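Local coordinates for hypothetical protein (Parabacteroides distasonis, PDB 4JM1) that is of unknown function but folds as a small alpha/beta domain resembling the prodomain of alpha-lytic protease, at residues K4-I9 with E15-T20. Sequence-based numbering, arbitrary orientation.
Sequences KYIDTI and EKAAVT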
ATOM      1  N   LYS A   4       1.314  -1.280 -13.372  1.00 14.97           N
ATOM      2  CA  LYS A   4       0.029  -1.725 -13.903  1.00 13.84           C
ATOM      3  C   LYS A   4      -0.938  -2.095 -12.787  1.00 12.81           C
ATOM      4  O   LYS A   4      -2.129  -1.742 -12.838  1.00 13.88           O
ATOM      5  CB  LYS A   4       0.199  -2.861 -14.907  1.00 16.15           C
ATOM      6  CG  LYS A   4       0.918  -2.287 -16.178  1.00 21.78           C
ATOM      7  CD  LYS A   4       1.102  -3.208 -17.333  1.00 30.17           C
ATOM      8  CE  LYS A   4       1.741  -2.396 -18.495  1.00 36.44           C
ATOM      9  NZ  LYS A   4       2.059  -3.237 -19.675  1.00 43.45           N
ATOM     10  N   TYR A   5      -0.419  -2.776 -11.773  1.00 12.12           N
ATOM     11  CA  TYR A   5      -1.249  -3.104 -10.607  1.00 10.86           C
ATOM     12  C   TYR A   5      -1.728  -1.847  -9.877  1.00 10.90           C
ATOM     13  O   TYR A   5      -2.919  -1.707  -9.602  1.00 11.24           O
ATOM     14  CB  TYR A   5      -0.508  -4.063  -9.659  1.00 11.47           C
ATOM     15  CG  TYR A   5      -1.317  -4.424  -8.435  1.00 12.13           C
ATOM     16  CD1 TYR A   5      -2.465  -5.189  -8.528  1.00 11.77           C
ATOM     17  CD2 TYR A   5      -0.965  -3.946  -7.174  1.00 11.38           C
ATOM     18  CE1 TYR A   5      -3.233  -5.481  -7.407  1.00 11.08           C
ATOM     19  CE2 TYR A   5      -1.722  -4.251  -6.061  1.00 12.19           C
ATOM     20  CZ  TYR A   5      -2.866  -4.981  -6.174  1.00 10.64           C
ATOM     21  OH  TYR A   5      -3.618  -5.279  -5.072  1.00 12.63           O
ATOM     22  N   ILE A   6      -0.799  -0.930  -9.609  1.00 10.24           N
ATOM     23  CA  ILE A   6      -1.155   0.322  -8.942  1.00 10.27           C
ATOM     24  C   ILE A   6      -2.243   1.064  -9.756  1.00 10.57           C
ATOM     25  O   ILE A   6      -3.219   1.582  -9.194  1.00 10.71           O
ATOM     26  CB  ILE A   6       0.098   1.210  -8.741  1.00 11.76           C
ATOM     27  CG1 ILE A   6       0.956   0.603  -7.620  1.00 11.79           C
ATOM     28  CG2 ILE A   6      -0.299   2.672  -8.381  1.00 12.65           C
ATOM     29  CD1 ILE A   6       2.315   1.223  -7.504  1.00 14.78           C
ATOM     30  N   ASP A   7      -2.044   1.117 -11.078  1.00 10.58           N
ATOM     31  CA  ASP A   7      -3.021   1.817 -11.924  1.00 12.62           C
ATOM     32  C   ASP A   7      -4.388   1.144 -11.993  1.00 11.86           C
ATOM     33  O   ASP A   7      -5.374   1.768 -12.397  1.00 12.30           O
ATOM     34  CB  ASP A   7      -2.449   2.119 -13.314  1.00 12.93           C
ATOM     35  CG  ASP A   7      -1.277   3.097 -13.290  1.00 16.26           C
ATOM     36  OD1 ASP A   7      -1.057   3.763 -12.244  1.00 18.59           O
ATOM     37  OD2 ASP A   7      -0.574   3.189 -14.339  1.00 19.50           O
ATOM     38  N   THR A   8      -4.464  -0.126 -11.614  1.00 11.36           N
ATOM     39  CA  THR A   8      -5.731  -0.846 -11.539  1.00 11.88           C
ATOM     40  C   THR A   8      -6.440  -0.653 -10.198  1.00 11.40           C
ATOM     41  O   THR A   8      -7.660  -0.573 -10.160  1.00 11.74           O
ATOM     42  CB  THR A   8      -5.529  -2.311 -11.877  1.00 13.55           C
ATOM     43  OG1 THR A   8      -5.031  -2.412 -13.216  1.00 17.00           O
ATOM     44  CG2 THR A   8      -6.826  -3.121 -11.785  1.00 16.33           C
ATOM     45  N   ILE A   9      -5.690  -0.586  -9.109  1.00 11.07           N
ATOM     46  CA  ILE A   9      -6.317  -0.445  -7.800  1.00 11.13           C
ATOM     47  C   ILE A   9      -6.606   1.016  -7.431  1.00 10.82           C
ATOM     48  O   ILE A   9      -7.451   1.259  -6.566  1.00 11.43           O
ATOM     49  CB  ILE A   9      -5.506  -1.133  -6.659  1.00 11.51           C
ATOM     50  CG1 ILE A   9      -4.131  -0.487  -6.443  1.00 10.99           C
ATOM     51  CG2 ILE A   9      -5.333  -2.640  -6.929  1.00 12.15           C
ATOM     52  CD1 ILE A   9      -3.428  -0.972  -5.144  1.00 13.10           C
ATOM     53  N   GLU A  15      -7.217   4.968  -2.530  1.00 11.55           N
ATOM     54  CA  GLU A  15      -7.164   6.284  -3.144  1.00 11.31           C
ATOM     55  C   GLU A  15      -5.871   6.606  -3.856  1.00 12.80           C
ATOM     56  O   GLU A  15      -5.899   7.294  -4.867  1.00 15.33           O
ATOM     57  CB  GLU A  15      -7.557   7.377  -2.148  1.00 14.32           C
ATOM     58  CG  GLU A  15      -9.014   7.173  -1.735  1.00 18.24           C
ATOM     59  CD  GLU A  15      -9.691   8.325  -1.048  1.00 22.93           C
ATOM     60  OE1 GLU A  15      -9.167   9.457  -1.057  1.00 20.90           O
ATOM     61  OE2 GLU A  15     -10.799   8.067  -0.492  1.00 23.80           O
ATOM     62  N   LYS A  16      -4.753   6.082  -3.348  1.00 13.48           N
ATOM     63  CA  LYS A  16      -3.435   6.290  -3.940  0.50 12.99           C
ATOM     64  C   LYS A  16      -2.536   5.148  -3.463  1.00 12.04           C
ATOM     65  O   LYS A  16      -2.768   4.577  -2.402  1.00 12.58           O
ATOM     66  CB  LYS A  16      -2.872   7.665  -3.531  0.50 13.83           C
ATOM     67  CG  LYS A  16      -1.633   8.119  -4.304  0.50 15.16           C
ATOM     68  CD  LYS A  16      -1.280   9.588  -4.060  0.50 19.56           C
ATOM     69  CE  LYS A  16       0.072   9.956  -4.706  0.50 26.00           C
ATOM     70  NZ  LYS A  16       0.329  11.445  -4.890  0.50 28.43           N
ATOM     71  N   ALA A  17      -1.549   4.795  -4.273  1.00 10.87           N
ATOM     72  CA  ALA A  17      -0.587   3.757  -3.914  1.00 10.95           C
ATOM     73  C   ALA A  17       0.748   4.020  -4.589  1.00 10.13           C
ATOM     74  O   ALA A  17       0.813   4.668  -5.637  1.00 12.46           O
ATOM     75  CB  ALA A  17      -1.120   2.341  -4.288  1.00 12.55           C
ATOM     76  N   ALA A  18       1.810   3.468  -4.009  1.00 11.46           N
ATOM     77  CA  ALA A  18       3.148   3.606  -4.568  1.00 11.90           C
ATOM     78  C   ALA A  18       4.072   2.549  -4.003  1.00 11.71           C
ATOM     79  O   ALA A  18       3.970   2.194  -2.833  1.00 13.63           O
ATOM     80  CB  ALA A  18       3.728   4.981  -4.272  1.00 13.96           C
ATOM     81  N   VAL A  19       4.979   2.048  -4.835  1.00 13.16           N
ATOM     82  CA  VAL A  19       6.116   1.258  -4.337  1.00 14.16           C
ATOM     83  C   VAL A  19       7.241   2.211  -3.976  1.00 14.61           C
ATOM     84  O   VAL A  19       7.577   3.137  -4.714  1.00 17.59           O
ATOM     85  CB  VAL A  19       6.559   0.194  -5.355  1.00 15.71           C
ATOM     86  CG1 VAL A  19       7.871  -0.524  -4.937  1.00 19.03           C
ATOM     87  CG2 VAL A  19       5.446  -0.833  -5.580  1.00 19.19           C
ATOM     88  N   THR A  20       7.829   1.976  -2.819  1.00 14.72           N
ATOM     89  CA  THR A  20       8.873   2.852  -2.303  1.00 14.69           C
ATOM     90  C   THR A  20      10.239   2.200  -2.539  1.00 14.36           C
ATOM     91  O   THR A  20      10.353   0.984  -2.828  1.00 16.30           O
ATOM     92  CB  THR A  20       8.618   3.156  -0.803  1.00 15.47           C
ATOM     93  OG1 THR A  20       8.505   1.935  -0.058  1.00 16.42           O
ATOM     94  CG2 THR A  20       7.343   3.982  -0.616  1.00 15.34           C
TER
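I6 and A17 bring the two backbones together, CA to CA 6.1 Å, where the short N-terminal helix runs nearly antiparallel (169°) to strand 16-19, an edge strand of the mixed four-stranded sheet in this alpha-lytic protease prodomain-like fold. The helix lies along the outer edge of that strand, on the side to which A17 CB points, and the contact is van der Waals packing of aliphatic side chains against A17, V19 and the strand backbone. I6 makes most of it, laying its two branches along the strand from the helix side. Its CG2, anti to the backbone N, lies 3.6 Å from A17 O and 4.2 Å from A17 CB. The other branch, extended (chi2 169°), carries CD1 further along the strand to rest on A18 CA at 3.9 Å and beside V19 CG2. An alanine in place of I6 would remove both branches and would probably leave A17 O and the A18-V19 backbone without their apolar cover from the helix. One turn on, I9 reaches the same methyl of A17 from the core side, where its own side chain also packs against I27 of strand 24-29 and F44 of helix 38-50. A17 CB thus meets both isoleucines of the helix, with I9 CD1 4.1 Å away.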